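Aminoglycoside 6-N-acetyltransferase type Ib11 (Salmonella typhimurium, PDB 2QIR) probably transfers the acetyl group of acetyl-CoA to the 6'-amino group of aminoglycosides such as kanamycin B, thereby conferring antibiotic resistance. Local coordinates at residues 22-27 with 46-51; 64-69 with 80-85; 90-95 with 167-172; 102-107 with 139-144. The protein carries 2 engineered substitutions. All blocks are in the same frame, centred on the assembly; numbering follows the deposited sequence.

Contact 1: residues 22-27 with 46-51; sequences DLAMLY and PTLADV
Tyr27 and Leu48 bring their backbones to a CA–CA distance of 5.8 Å, where helix 23-29 meets the first turn of helix 48-54. The contact packs two short helices of the GNAT acetyltransferase fold together through apolar side chains. Tyr27 carries much of it. With its CG anti to the backbone N (chi1 156°), the ring reaches over the start of the second helix, and Leu48 sits on one of its faces: Leu48 CB lies 3.9 Å from the ring centroid and 3° off the normal, a CH-pi contact. The two side chains cross at about a right angle, and Leu48 CD1 also rests 3.7 Å from Tyr27 CB. At the ring edge, in plane, the carbonyl oxygen of Pro46 approaches Tyr27 CE1. Deeper in, Val51 splits its two methyls between neighbours. CG2 packs against CA and CB of Tyr27, whereas CG1 faces Leu23 CD2 and Leu26 CD2; both leucines also touch Tyr55. The turn that receives Tyr27 is fixed by a capping box. Asp50 N donates to Thr47 OG1, and Thr47 N returns a bond to Asp50 OD2 at 2.9 Å, arriving 35° out of the carboxylate plane. Buried Val51 CG1 also lies 3.5 Å from Leu23 O, the carbonyl that already accepts the helical bond from Tyr27 N.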
# COMPACT_ATOMS: atom_id res chain seq x y z
N ASP A 22 13.81 -10.51 3.19
CA ASP A 22 13.62 -9.51 2.14
C ASP A 22 14.07 -8.10 2.56
O ASP A 22 14.04 -7.18 1.75
CB ASP A 22 12.16 -9.45 1.68
CG ASP A 22 11.66 -10.75 1.09
OD1 ASP A 22 12.28 -11.27 0.14
OD2 ASP A 22 10.62 -11.25 1.56
N LEU A 23 14.47 -7.96 3.82
CA LEU A 23 14.72 -6.64 4.43
C LEU A 23 15.86 -5.83 3.80
O LEU A 23 15.73 -4.61 3.58
CB LEU A 23 14.90 -6.77 5.94
CG LEU A 23 13.62 -7.04 6.75
CD1 LEU A 23 13.93 -7.31 8.23
CD2 LEU A 23 12.63 -5.89 6.61
N ALA A 24 16.98 -6.50 3.51
CA ALA A 24 18.12 -5.88 2.85
C ALA A 24 17.76 -5.40 1.44
O ALA A 24 18.21 -4.34 1.00
CB ALA A 24 19.32 -6.86 2.81
N MET A 25 16.96 -6.18 0.72
CA MET A 25 16.46 -5.79 -0.59
C MET A 25 15.52 -4.58 -0.49
O MET A 25 15.62 -3.64 -1.27
CB MET A 25 15.77 -6.98 -1.26
CG MET A 25 15.04 -6.64 -2.54
SD MET A 25 14.19 -8.08 -3.22
CE MET A 25 12.77 -8.25 -2.13
N LEU A 26 14.64 -4.59 0.51
CA LEU A 26 13.76 -3.45 0.75
C LEU A 26 14.57 -2.18 1.07
O LEU A 26 14.24 -1.08 0.61
CB LEU A 26 12.75 -3.76 1.88
CG LEU A 26 11.80 -2.64 2.32
CD1 LEU A 26 10.83 -2.25 1.21
CD2 LEU A 26 11.05 -3.02 3.55
N TYR A 27 15.62 -2.36 1.87
CA TYR A 27 16.52 -1.28 2.25
C TYR A 27 17.15 -0.63 1.01
O TYR A 27 17.23 0.59 0.92
CB TYR A 27 17.62 -1.80 3.20
CG TYR A 27 18.90 -0.97 3.21
CD1 TYR A 27 18.91 0.34 3.71
CD2 TYR A 27 20.11 -1.50 2.74
CE1 TYR A 27 20.08 1.09 3.72
CE2 TYR A 27 21.28 -0.76 2.76
CZ TYR A 27 21.26 0.54 3.24
OH TYR A 27 22.43 1.30 3.26
N PRO A 46 16.19 5.54 4.86
CA PRO A 46 16.50 4.75 6.03
C PRO A 46 17.85 4.03 5.92
O PRO A 46 18.23 3.60 4.84
CB PRO A 46 15.35 3.74 6.07
CG PRO A 46 14.95 3.58 4.64
CD PRO A 46 15.20 4.89 3.98
N THR A 47 18.56 3.92 7.03
CA THR A 47 19.73 3.04 7.12
C THR A 47 19.25 1.58 7.14
O THR A 47 18.07 1.33 7.36
CB THR A 47 20.57 3.32 8.38
OG1 THR A 47 19.75 3.10 9.54
CG2 THR A 47 21.08 4.76 8.39
N LEU A 48 20.16 0.64 6.89
CA LEU A 48 19.80 -0.78 7.00
C LEU A 48 19.11 -1.10 8.34
O LEU A 48 18.07 -1.76 8.36
CB LEU A 48 21.00 -1.70 6.76
CG LEU A 48 20.66 -3.19 6.84
CD1 LEU A 48 19.55 -3.57 5.83
CD2 LEU A 48 21.90 -4.09 6.68
N ALA A 49 19.69 -0.62 9.44
CA ALA A 49 19.11 -0.84 10.77
C ALA A 49 17.72 -0.20 10.94
O ALA A 49 16.86 -0.80 11.58
CB ALA A 49 20.07 -0.37 11.88
N ASP A 50 17.51 0.99 10.38
CA ASP A 50 16.17 1.63 10.34
C ASP A 50 15.15 0.67 9.77
O ASP A 50 14.12 0.40 10.39
CB ASP A 50 16.17 2.89 9.46
CG ASP A 50 16.82 4.10 10.14
OD1 ASP A 50 16.86 4.13 11.38
OD2 ASP A 50 17.26 5.02 9.41
N VAL A 51 15.48 0.14 8.58
CA VAL A 51 14.63 -0.82 7.85
C VAL A 51 14.39 -2.12 8.63
O VAL A 51 13.27 -2.62 8.64
CB VAL A 51 15.21 -1.10 6.42
CG1 VAL A 51 14.42 -2.17 5.69
CG2 VAL A 51 15.22 0.17 5.60

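Contact 2: residues 64-69 with 80-85; sequences SVTPYI and AQSYVA. With 9CS ((1R,2S,3S,4R,6S)-4,6-diamino-3-[(3-amino-3-deoxy-alpha-D-glucopyranosyl)oxy]-2-hydroxycyclohexyl 2,6-diamino-2,6-dideoxy-alpha-D-glucopyranoside), chain C.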
# COMPACT_ATOMS: atom_id res chain seq x y z
N SER A 64 -0.67 -3.43 13.13
CA SER A 64 -1.67 -4.03 12.24
C SER A 64 -1.31 -3.81 10.77
O SER A 64 -2.19 -3.62 9.91
CB SER A 64 -3.07 -3.48 12.54
OG SER A 64 -3.62 -4.09 13.69
N VAL A 65 -0.00 -3.84 10.49
CA VAL A 65 0.49 -3.72 9.13
C VAL A 65 1.02 -5.06 8.62
O VAL A 65 1.77 -5.73 9.31
CB VAL A 65 1.58 -2.64 8.99
CG1 VAL A 65 2.03 -2.58 7.54
CG2 VAL A 65 1.06 -1.27 9.44
N THR A 66 0.62 -5.40 7.39
CA THR A 66 1.12 -6.59 6.70
C THR A 66 1.90 -6.21 5.45
O THR A 66 1.33 -5.65 4.52
CB THR A 66 -0.04 -7.53 6.32
OG1 THR A 66 -0.88 -7.74 7.47
CG2 THR A 66 0.50 -8.84 5.77
N PRO A 67 3.21 -6.52 5.42
CA PRO A 67 4.04 -6.30 4.23
C PRO A 67 4.00 -7.43 3.21
O PRO A 67 3.95 -8.61 3.56
CB PRO A 67 5.44 -6.16 4.83
CG PRO A 67 5.43 -7.11 5.98
CD PRO A 67 4.01 -7.07 6.54
N TYR A 68 4.03 -7.07 1.93
CA TYR A 68 4.07 -8.03 0.85
C TYR A 68 5.14 -7.64 -0.16
O TYR A 68 5.53 -6.47 -0.25
CB TYR A 68 2.75 -8.08 0.08
CG TYR A 68 1.49 -8.14 0.89
CD1 TYR A 68 0.89 -9.35 1.21
CD2 TYR A 68 0.86 -6.96 1.29
CE1 TYR A 68 -0.30 -9.38 1.94
CE2 TYR A 68 -0.31 -6.98 2.02
CZ TYR A 68 -0.89 -8.18 2.34
OH TYR A 68 -2.07 -8.16 3.06
N ILE A 69 5.57 -8.63 -0.94
CA ILE A 69 6.44 -8.41 -2.09
C ILE A 69 5.67 -8.75 -3.37
O ILE A 69 5.09 -9.83 -3.49
CB ILE A 69 7.73 -9.25 -2.00
CG1 ILE A 69 8.56 -8.84 -0.76
CG2 ILE A 69 8.53 -9.16 -3.34
CD1 ILE A 69 9.12 -7.38 -0.78
N ALA A 80 4.44 -3.73 -0.97
CA ALA A 80 3.12 -3.25 -0.62
C ALA A 80 2.85 -3.51 0.85
O ALA A 80 3.53 -4.32 1.47
CB ALA A 80 2.03 -3.90 -1.51
N GLN A 81 1.85 -2.82 1.37
CA GLN A 81 1.43 -2.89 2.76
C GLN A 81 -0.09 -2.86 2.80
O GLN A 81 -0.70 -2.03 2.11
CB GLN A 81 1.86 -1.63 3.51
CG GLN A 81 3.20 -1.66 4.08
CD GLN A 81 3.56 -0.35 4.76
OE1 GLN A 81 2.75 0.60 4.82
NE2 GLN A 81 4.77 -0.30 5.29
N SER A 82 -0.69 -3.69 3.64
CA SER A 82 -2.07 -3.47 4.04
C SER A 82 -2.12 -3.18 5.54
O SER A 82 -1.23 -3.58 6.28
CB SER A 82 -2.97 -4.65 3.64
OG SER A 82 -2.62 -5.84 4.33
N TYR A 83 -3.14 -2.46 6.00
CA TYR A 83 -3.24 -2.15 7.41
C TYR A 83 -4.72 -2.07 7.83
O TYR A 83 -5.58 -1.74 7.03
CB TYR A 83 -2.45 -0.85 7.79
CG TYR A 83 -2.94 0.41 7.09
CD1 TYR A 83 -4.00 1.15 7.62
CD2 TYR A 83 -2.35 0.86 5.90
CE1 TYR A 83 -4.47 2.30 6.99
CE2 TYR A 83 -2.81 2.02 5.26
CZ TYR A 83 -3.87 2.74 5.81
OH TYR A 83 -4.37 3.87 5.19
N VAL A 84 -4.99 -2.42 9.08
CA VAL A 84 -6.29 -2.24 9.66
C VAL A 84 -6.34 -0.78 10.14
O VAL A 84 -5.60 -0.39 11.05
CB VAL A 84 -6.51 -3.22 10.82
CG1 VAL A 84 -7.90 -3.01 11.50
CG2 VAL A 84 -6.32 -4.68 10.32
N ALA A 85 -7.16 0.02 9.46
CA ALA A 85 -7.24 1.45 9.73
C ALA A 85 -7.57 1.74 11.19
O ALA A 85 -6.89 2.53 11.83
CB ALA A 85 -8.24 2.14 8.77
C1 9CS C . 3.65 4.98 4.40
C2 9CS C . 5.05 5.61 4.51
C3 9CS C . 5.07 6.99 3.83
C4 9CS C . 4.63 6.88 2.36
C5 9CS C . 3.31 6.11 2.28
C6 9CS C . 3.07 5.83 0.81
C7 9CS C . -0.74 4.79 7.50
C8 9CS C . 0.51 3.90 7.66
C9 9CS C . 1.75 4.53 6.98
C10 9CS C . 1.48 5.00 5.54
C11 9CS C . 0.17 5.81 5.42
C12 9CS C . -1.03 5.07 6.03
C13 9CS C . 1.12 2.55 9.56
C14 9CS C . 0.45 2.38 10.92
C15 9CS C . 0.93 3.45 11.90
C16 9CS C . 2.47 3.47 12.02
C17 9CS C . 3.17 3.37 10.64
C18 9CS C . 4.67 3.00 10.77
N1 9CS C . 1.63 5.82 0.55
N2 9CS C . -0.14 6.09 4.01
N3 9CS C . -1.91 4.21 8.15
N4 9CS C . 0.35 3.22 13.23
O5 9CS C . 3.34 4.84 3.00
O7 9CS C . 6.36 7.57 3.92
O8 9CS C . 4.46 8.18 1.78
O9 9CS C . 2.61 5.78 5.07
O10 9CS C . 2.84 3.59 6.98
O11 9CS C . 0.78 3.87 9.05
O12 9CS C . 2.57 2.38 9.71
O13 9CS C . -0.98 2.45 10.76
O14 9CS C . 2.89 4.65 12.75
O15 9CS C . 5.39 3.72 9.77
N6 9CS C . 5.45 5.73 5.89
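Tyr68 OH and Ser82 OG lie 2.7 Å apart in a hydrogen bond that either hydroxyl could donate, and Ser82 meets the tyrosine ring at its edge. Ser82 OG stands between its own backbone N and carbonyl carbon (chi1 65°), which turns it toward the phenol. On this face, helix 118-131 covers the pair, with Leu126 and Leu129 against Tyr68 and Leu130 against Ser82. The backbone ladder beneath sets the register. Thr66 pairs with Ser82 and Tyr68 with Ala80 as antiparallel hydrogen-bonded pairs, the straightest bond being Thr66 N to Ser82 O, 2.8 Å long with 171° at the hydrogen. Val65 with Tyr83 and Pro67 with Gln81 are the alternating non-hydrogen-bonded pairs, and their side chains project to the other face, where the aminoglycoside lies. Val65 divides its methyls there: CG1 packs 3.8 Å from Gln81 CG, while CG2 touches Tyr83 CB and approaches the ligand carbon C13. The ligand amine N3 sits over one face of the Tyr83 ring, 3.4 Å from Tyr83 CZ and offset toward the rim. Further out, Tyr83 OH is held by a hydrogen bond with Gln140, and Gln81 NE2 by one with Tyr79 OH. Ser64, the C-prime residue of a Schellman motif that ends the preceding helix, leads into the strand, and its carbonyl takes a bond from Val84 N. The whole is a beta hairpin, strands 65-72 and 75-84, within the mixed sheet of the GNAT fold, with one face forming part of the aminoglycoside site.

Contact 3: residues 90-95 with 167-172; sequences DGWWEE and TPDGPA. With 9CS ((1R,2S,3S,4R,6S)-4,6-diamino-3-[(3-amino-3-deoxy-alpha-D-glucopyranosyl)oxy]-2-hydroxycyclohexyl 2,6-diamino-2,6-dideoxy-alpha-D-glucopyranoside), chain C.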
# COMPACT_ATOMS: atom_id res chain seq x y z
N ASP A 90 -1.20 6.26 16.96
CA ASP A 90 -0.51 7.57 16.88
C ASP A 90 -1.02 8.64 15.88
O ASP A 90 -0.27 9.14 15.04
CB ASP A 90 1.04 7.42 16.89
CG ASP A 90 1.60 6.80 15.61
OD1 ASP A 90 1.55 7.47 14.57
OD2 ASP A 90 2.15 5.66 15.67
N GLY A 91 -2.29 9.02 16.01
CA GLY A 91 -2.88 10.08 15.20
C GLY A 91 -3.48 9.65 13.87
O GLY A 91 -4.07 10.48 13.17
N TRP A 92 -3.35 8.37 13.53
CA TRP A 92 -3.82 7.83 12.24
C TRP A 92 -5.26 7.35 12.30
O TRP A 92 -5.60 6.54 13.15
CB TRP A 92 -2.93 6.68 11.77
CG TRP A 92 -1.58 7.13 11.34
CD1 TRP A 92 -0.44 7.15 12.10
CD2 TRP A 92 -1.23 7.65 10.06
NE1 TRP A 92 0.60 7.64 11.36
CE2 TRP A 92 0.15 7.96 10.10
CE3 TRP A 92 -1.94 7.90 8.88
CZ2 TRP A 92 0.83 8.50 9.01
CZ3 TRP A 92 -1.26 8.43 7.78
CH2 TRP A 92 0.11 8.73 7.86
N TRP A 93 -6.09 7.85 11.39
CA TRP A 93 -7.47 7.39 11.25
C TRP A 93 -8.20 7.33 12.58
O TRP A 93 -8.84 6.32 12.90
CB TRP A 93 -7.53 6.04 10.52
CG TRP A 93 -6.51 5.99 9.46
CD1 TRP A 93 -5.40 5.21 9.43
CD2 TRP A 93 -6.45 6.84 8.30
NE1 TRP A 93 -4.67 5.48 8.30
CE2 TRP A 93 -5.29 6.48 7.59
CE3 TRP A 93 -7.27 7.86 7.79
CZ2 TRP A 93 -4.92 7.10 6.41
CZ3 TRP A 93 -6.91 8.48 6.61
CH2 TRP A 93 -5.74 8.10 5.93
N GLU A 94 -8.12 8.43 13.31
CA GLU A 94 -8.75 8.57 14.62
C GLU A 94 -10.28 8.54 14.54
O GLU A 94 -10.94 8.25 15.52
CB GLU A 94 -8.30 9.87 15.31
CG GLU A 94 -6.87 9.87 15.86
CD GLU A 94 -6.56 8.64 16.72
OE1 GLU A 94 -7.51 8.03 17.27
OE2 GLU A 94 -5.36 8.28 16.84
N GLU A 95 -10.82 8.83 13.37
CA GLU A 95 -12.26 8.91 13.20
C GLU A 95 -12.86 7.60 12.69
O GLU A 95 -14.07 7.51 12.51
CB GLU A 95 -12.65 10.08 12.29
CG GLU A 95 -12.16 11.45 12.79
CD GLU A 95 -12.63 11.77 14.22
OE1 GLU A 95 -13.85 11.59 14.51
OE2 GLU A 95 -11.79 12.21 15.04
N THR A 167 -3.79 13.85 7.86
CA THR A 167 -3.11 12.70 8.44
C THR A 167 -1.90 13.26 9.19
O THR A 167 -1.55 14.43 8.99
CB THR A 167 -2.70 11.67 7.34
OG1 THR A 167 -1.53 12.11 6.65
CG2 THR A 167 -3.84 11.45 6.34
N PRO A 168 -1.27 12.45 10.07
CA PRO A 168 -0.05 12.94 10.75
C PRO A 168 1.13 13.28 9.82
O PRO A 168 2.02 14.00 10.23
CB PRO A 168 0.31 11.79 11.70
CG PRO A 168 -0.95 11.02 11.87
CD PRO A 168 -1.62 11.10 10.53
N ASP A 169 1.14 12.74 8.59
CA ASP A 169 2.12 13.09 7.55
C ASP A 169 1.70 14.32 6.72
O ASP A 169 2.49 14.82 5.90
CB ASP A 169 2.34 11.92 6.58
CG ASP A 169 3.18 10.78 7.19
OD1 ASP A 169 3.65 10.89 8.36
OD2 ASP A 169 3.36 9.75 6.48
N GLY A 170 0.46 14.79 6.90
CA GLY A 170 -0.03 15.93 6.13
C GLY A 170 -1.35 15.62 5.45
O GLY A 170 -1.91 14.54 5.65
N PRO A 171 -1.86 16.56 4.63
CA PRO A 171 -3.12 16.28 3.94
C PRO A 171 -2.99 15.12 2.95
O PRO A 171 -1.88 14.83 2.44
CB PRO A 171 -3.43 17.61 3.21
CG PRO A 171 -2.12 18.27 3.05
CD PRO A 171 -1.34 17.90 4.29
N ALA A 172 -4.10 14.45 2.70
CA ALA A 172 -4.11 13.36 1.75
C ALA A 172 -5.40 13.39 0.96
O ALA A 172 -6.45 13.83 1.45
CB ALA A 172 -3.91 12.02 2.45
C1 9CS C . 3.65 4.98 4.40
C2 9CS C . 5.05 5.61 4.51
C3 9CS C . 5.07 6.99 3.83
C4 9CS C . 4.63 6.88 2.36
C5 9CS C . 3.31 6.11 2.28
C6 9CS C . 3.07 5.83 0.81
C7 9CS C . -0.74 4.79 7.50
C8 9CS C . 0.51 3.90 7.66
C9 9CS C . 1.75 4.53 6.98
C10 9CS C . 1.48 5.00 5.54
C11 9CS C . 0.17 5.81 5.42
C12 9CS C . -1.03 5.07 6.03
C13 9CS C . 1.12 2.55 9.56
C14 9CS C . 0.45 2.38 10.92
C15 9CS C . 0.93 3.45 11.90
C16 9CS C . 2.47 3.47 12.02
C17 9CS C . 3.17 3.37 10.64
C18 9CS C . 4.67 3.00 10.77
N1 9CS C . 1.63 5.82 0.55
N2 9CS C . -0.14 6.09 4.01
N3 9CS C . -1.91 4.21 8.15
N4 9CS C . 0.35 3.22 13.23
O5 9CS C . 3.34 4.84 3.00
O7 9CS C . 6.36 7.57 3.92
O8 9CS C . 4.46 8.18 1.78
O9 9CS C . 2.61 5.78 5.07
O10 9CS C . 2.84 3.59 6.98
O11 9CS C . 0.78 3.87 9.05
O12 9CS C . 2.57 2.38 9.71
O13 9CS C . -0.98 2.45 10.76
O14 9CS C . 2.89 4.65 12.75
O15 9CS C . 5.39 3.72 9.77
N6 9CS C . 5.45 5.73 5.89
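Trp92 is sandwiched between Pro168 on one face of its indole and the aminoglycoside on the opposite face. Pro168 CD stands over the six-membered ring, 3.5 Å from its centroid and 11° off the normal, a CH-pi contact, while ligand carbon C7 lies 3.6 Å from Trp92 CE3 and is offset toward the rim. At the edge, in plane, are Asp90 OD1 and Asp169 OD2; the Asp169 carboxylate is turned 86° from the ring. The proline belongs to a type I beta turn, Thr167 to Gly170, joining the last two strands of the GNAT sheet, so the contact sets the tip of a beta hairpin against the loop that follows strand 75-84. Thr167 braces the turn from within: its OG1 donates 2.7 Å to Gly170 O, in the carbonyl plane on a lone pair, and the same oxygen accepts from Thr167 N. Thr167 also makes side-chain contacts with both tryptophans, presenting CB to Trp92 CZ3 at 3.6 Å and CG2 to Trp93 CH2. Gly91 O lies 3.4 Å from Pro168 CG, which extends the proline contact onto the loop backbone. Trp93 lies nearly parallel to the Tyr83 ring and meets the ligand by its edge, with the amine N3 in the indole plane 3.0 Å from Trp93 NE1. Asp90 reaches the 3-amino-3-deoxyglucose ring: with CG between its backbone N and carbonyl carbon (chi1 70°), its OD2 accepts a 3.2 Å hydrogen bond from ligand O14.

Contact 4: residues 102-107 with 139-144; sequences RGIDQL and IQTDPS. Engineered in segment 102-107: Gln106 (natural residue Leu), Leu107 (natural residue Ser). With 9CS ((1R,2S,3S,4R,6S)-4,6-diamino-3-[(3-amino-3-deoxy-alpha-D-glucopyranosyl)oxy]-2-hydroxycyclohexyl 2,6-diamino-2,6-dideoxy-alpha-D-glucopyranoside), chain C.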
# COMPACT_ATOMS: atom_id res chain seq x y z
N ARG A 102 -9.61 -1.49 5.47
CA ARG A 102 -8.18 -1.70 5.23
C ARG A 102 -7.62 -0.51 4.46
O ARG A 102 -8.30 0.08 3.63
CB ARG A 102 -7.92 -2.99 4.43
CG ARG A 102 -8.42 -4.25 5.08
CD ARG A 102 -7.55 -4.71 6.27
NE ARG A 102 -8.21 -5.83 6.95
CZ ARG A 102 -9.18 -5.70 7.85
NH1 ARG A 102 -9.60 -4.50 8.22
NH2 ARG A 102 -9.74 -6.78 8.40
N GLY A 103 -6.36 -0.19 4.71
CA GLY A 103 -5.67 0.76 3.88
C GLY A 103 -4.53 0.09 3.14
O GLY A 103 -4.03 -0.96 3.57
N ILE A 104 -4.11 0.69 2.04
CA ILE A 104 -2.95 0.17 1.32
C ILE A 104 -1.92 1.22 0.99
O ILE A 104 -2.25 2.40 0.86
CB ILE A 104 -3.35 -0.64 0.05
CG1 ILE A 104 -3.94 0.27 -1.03
CG2 ILE A 104 -4.28 -1.79 0.44
CD1 ILE A 104 -4.24 -0.42 -2.35
N ASP A 105 -0.67 0.78 0.90
CA ASP A 105 0.44 1.58 0.36
C ASP A 105 1.30 0.67 -0.50
O ASP A 105 1.34 -0.55 -0.26
CB ASP A 105 1.30 2.20 1.47
CG ASP A 105 0.51 3.05 2.43
OD1 ASP A 105 0.15 4.20 2.05
OD2 ASP A 105 0.24 2.57 3.56
N GLN A 106 2.00 1.23 -1.48
CA GLN A 106 2.87 0.42 -2.33
C GLN A 106 3.87 1.21 -3.18
O GLN A 106 3.74 2.42 -3.39
CB GLN A 106 2.04 -0.54 -3.21
CG GLN A 106 1.35 0.07 -4.41
CD GLN A 106 0.30 1.12 -4.03
OE1 GLN A 106 0.28 2.22 -4.62
NE2 GLN A 106 -0.57 0.80 -3.06
N LEU A 107 4.86 0.49 -3.69
CA LEU A 107 5.90 1.07 -4.49
C LEU A 107 6.39 0.04 -5.50
O LEU A 107 6.32 -1.18 -5.26
CB LEU A 107 7.05 1.56 -3.60
CG LEU A 107 7.86 0.52 -2.80
CD1 LEU A 107 9.07 -0.00 -3.59
CD2 LEU A 107 8.31 1.10 -1.47
N ILE A 139 -11.69 -0.77 1.19
CA ILE A 139 -10.27 -0.43 1.10
C ILE A 139 -10.09 1.07 0.93
O ILE A 139 -10.82 1.72 0.17
CB ILE A 139 -9.53 -1.13 -0.10
CG1 ILE A 139 -9.99 -2.59 -0.31
CG2 ILE A 139 -7.98 -1.03 0.06
CD1 ILE A 139 -9.69 -3.53 0.84
N GLN A 140 -9.11 1.62 1.63
CA GLN A 140 -8.76 3.04 1.50
C GLN A 140 -7.32 3.21 1.07
O GLN A 140 -6.50 2.29 1.18
CB GLN A 140 -9.00 3.80 2.81
CG GLN A 140 -8.11 3.33 3.95
CD GLN A 140 -8.27 4.14 5.22
OE1 GLN A 140 -7.29 4.47 5.88
NE2 GLN A 140 -9.50 4.47 5.56
N THR A 141 -7.03 4.38 0.52
CA THR A 141 -5.67 4.82 0.24
C THR A 141 -5.64 6.32 0.51
O THR A 141 -6.67 7.01 0.44
CB THR A 141 -5.22 4.55 -1.22
OG1 THR A 141 -5.91 5.43 -2.12
CG2 THR A 141 -5.54 3.16 -1.64
N ASP A 142 -4.44 6.82 0.78
CA ASP A 142 -4.22 8.21 1.16
C ASP A 142 -2.98 8.81 0.47
O ASP A 142 -2.05 9.23 1.15
CB ASP A 142 -4.07 8.29 2.69
CG ASP A 142 -2.80 7.60 3.19
OD1 ASP A 142 -2.33 6.63 2.55
OD2 ASP A 142 -2.26 8.03 4.22
N PRO A 143 -2.96 8.85 -0.87
CA PRO A 143 -1.86 9.53 -1.53
C PRO A 143 -1.85 11.02 -1.18
O PRO A 143 -2.91 11.60 -0.90
CB PRO A 143 -2.18 9.34 -3.02
CG PRO A 143 -3.68 9.16 -3.05
CD PRO A 143 -3.95 8.34 -1.85
N SER A 144 -0.67 11.62 -1.17
CA SER A 144 -0.55 13.06 -0.96
C SER A 144 -1.07 13.79 -2.21
O SER A 144 -1.01 13.25 -3.32
CB SER A 144 0.92 13.42 -0.70
OG SER A 144 1.63 13.59 -1.91
C1 9CS C . 3.65 4.98 4.40
C2 9CS C . 5.05 5.61 4.51
C3 9CS C . 5.07 6.99 3.83
C4 9CS C . 4.63 6.88 2.36
C5 9CS C . 3.31 6.11 2.28
C6 9CS C . 3.07 5.83 0.81
C7 9CS C . -0.74 4.79 7.50
C8 9CS C . 0.51 3.90 7.66
C9 9CS C . 1.75 4.53 6.98
C10 9CS C . 1.48 5.00 5.54
C11 9CS C . 0.17 5.81 5.42
C12 9CS C . -1.03 5.07 6.03
C13 9CS C . 1.12 2.55 9.56
C14 9CS C . 0.45 2.38 10.92
C15 9CS C . 0.93 3.45 11.90
C16 9CS C . 2.47 3.47 12.02
C17 9CS C . 3.17 3.37 10.64
C18 9CS C . 4.67 3.00 10.77
N1 9CS C . 1.63 5.82 0.55
N2 9CS C . -0.14 6.09 4.01
N3 9CS C . -1.91 4.21 8.15
N4 9CS C . 0.35 3.22 13.23
O5 9CS C . 3.34 4.84 3.00
O7 9CS C . 6.36 7.57 3.92
O8 9CS C . 4.46 8.18 1.78
O9 9CS C . 2.61 5.78 5.07
O10 9CS C . 2.84 3.59 6.98
O11 9CS C . 0.78 3.87 9.05
O12 9CS C . 2.57 2.38 9.71
O13 9CS C . -0.98 2.45 10.76
O14 9CS C . 2.89 4.65 12.75
O15 9CS C . 5.39 3.72 9.77
N6 9CS C . 5.45 5.73 5.89
O HOH W 1 -3.43 4.18 2.84
O HOH W 2 -1.82 5.25 -0.30
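Asp105 OD1 is gripped by two amino groups of the aminoglycoside, N1 and N2, each donating to Asp105 OD1 at 2.7 Å. N2 is shared with Asp142, in the loop just after strand 138-141, bonding to Asp142 OD1 at 2.7 Å and more weakly to OD2. The two carboxylates thus come together around an amine, with Asp105 OD1 and Asp142 OD1 only 3.5 Å apart and ligand N2 bonded to both. Water 1 ties the second aspartate to the first strand, donating to Asp142 OD1 and to Ile104 O at 2.9 Å. Behind this pocket runs a parallel strand pair, the two ends of the beta-alpha-beta unit formed by strand 101-108, helix 118-131 and strand 138-141 of the GNAT fold. Gln140 N donates 2.7 Å to Arg102 O, and Ile104 N donates to Gln140 O, both nearly along the C=O axis. The strands diverge at 42°, leaving Asp105 and Asp142 beyond the last bridge. Ile104 fills the side facing helix 118-131: its CG2 meets Ile139 CG2, and its CG1, held between backbone N and carbonyl carbon (chi1 69°), runs alongside Thr141 with 3.4 Å between Ile104 CG1 and Thr141 CG2.

Overall arrangement
Contacts 2, 3 and 4 all touch the bound aminoglycoside. Contacts 2 and 4 are adjacent in the central sheet, their centres 10 Å apart, and strands 75-84 and 101-108 join them through probable hydrogen bonds such as Gln81 N to Asp105 O at 2.8 Å. Contact 3, centred 12 Å from contact 4, reaches both: Trp93 NE1 lies 3.4 Å from Tyr83 CE1, and Trp93 CZ2 packs on Asp142 OD2. Contact 1 is more remote, touching contact 2 through Met25 and Asp22 on Ile69, while its Pro46 side chain is about 9 Å from the ligand. Coenzyme A approaches contact 4, about 5 Å from the Asp105 side chain.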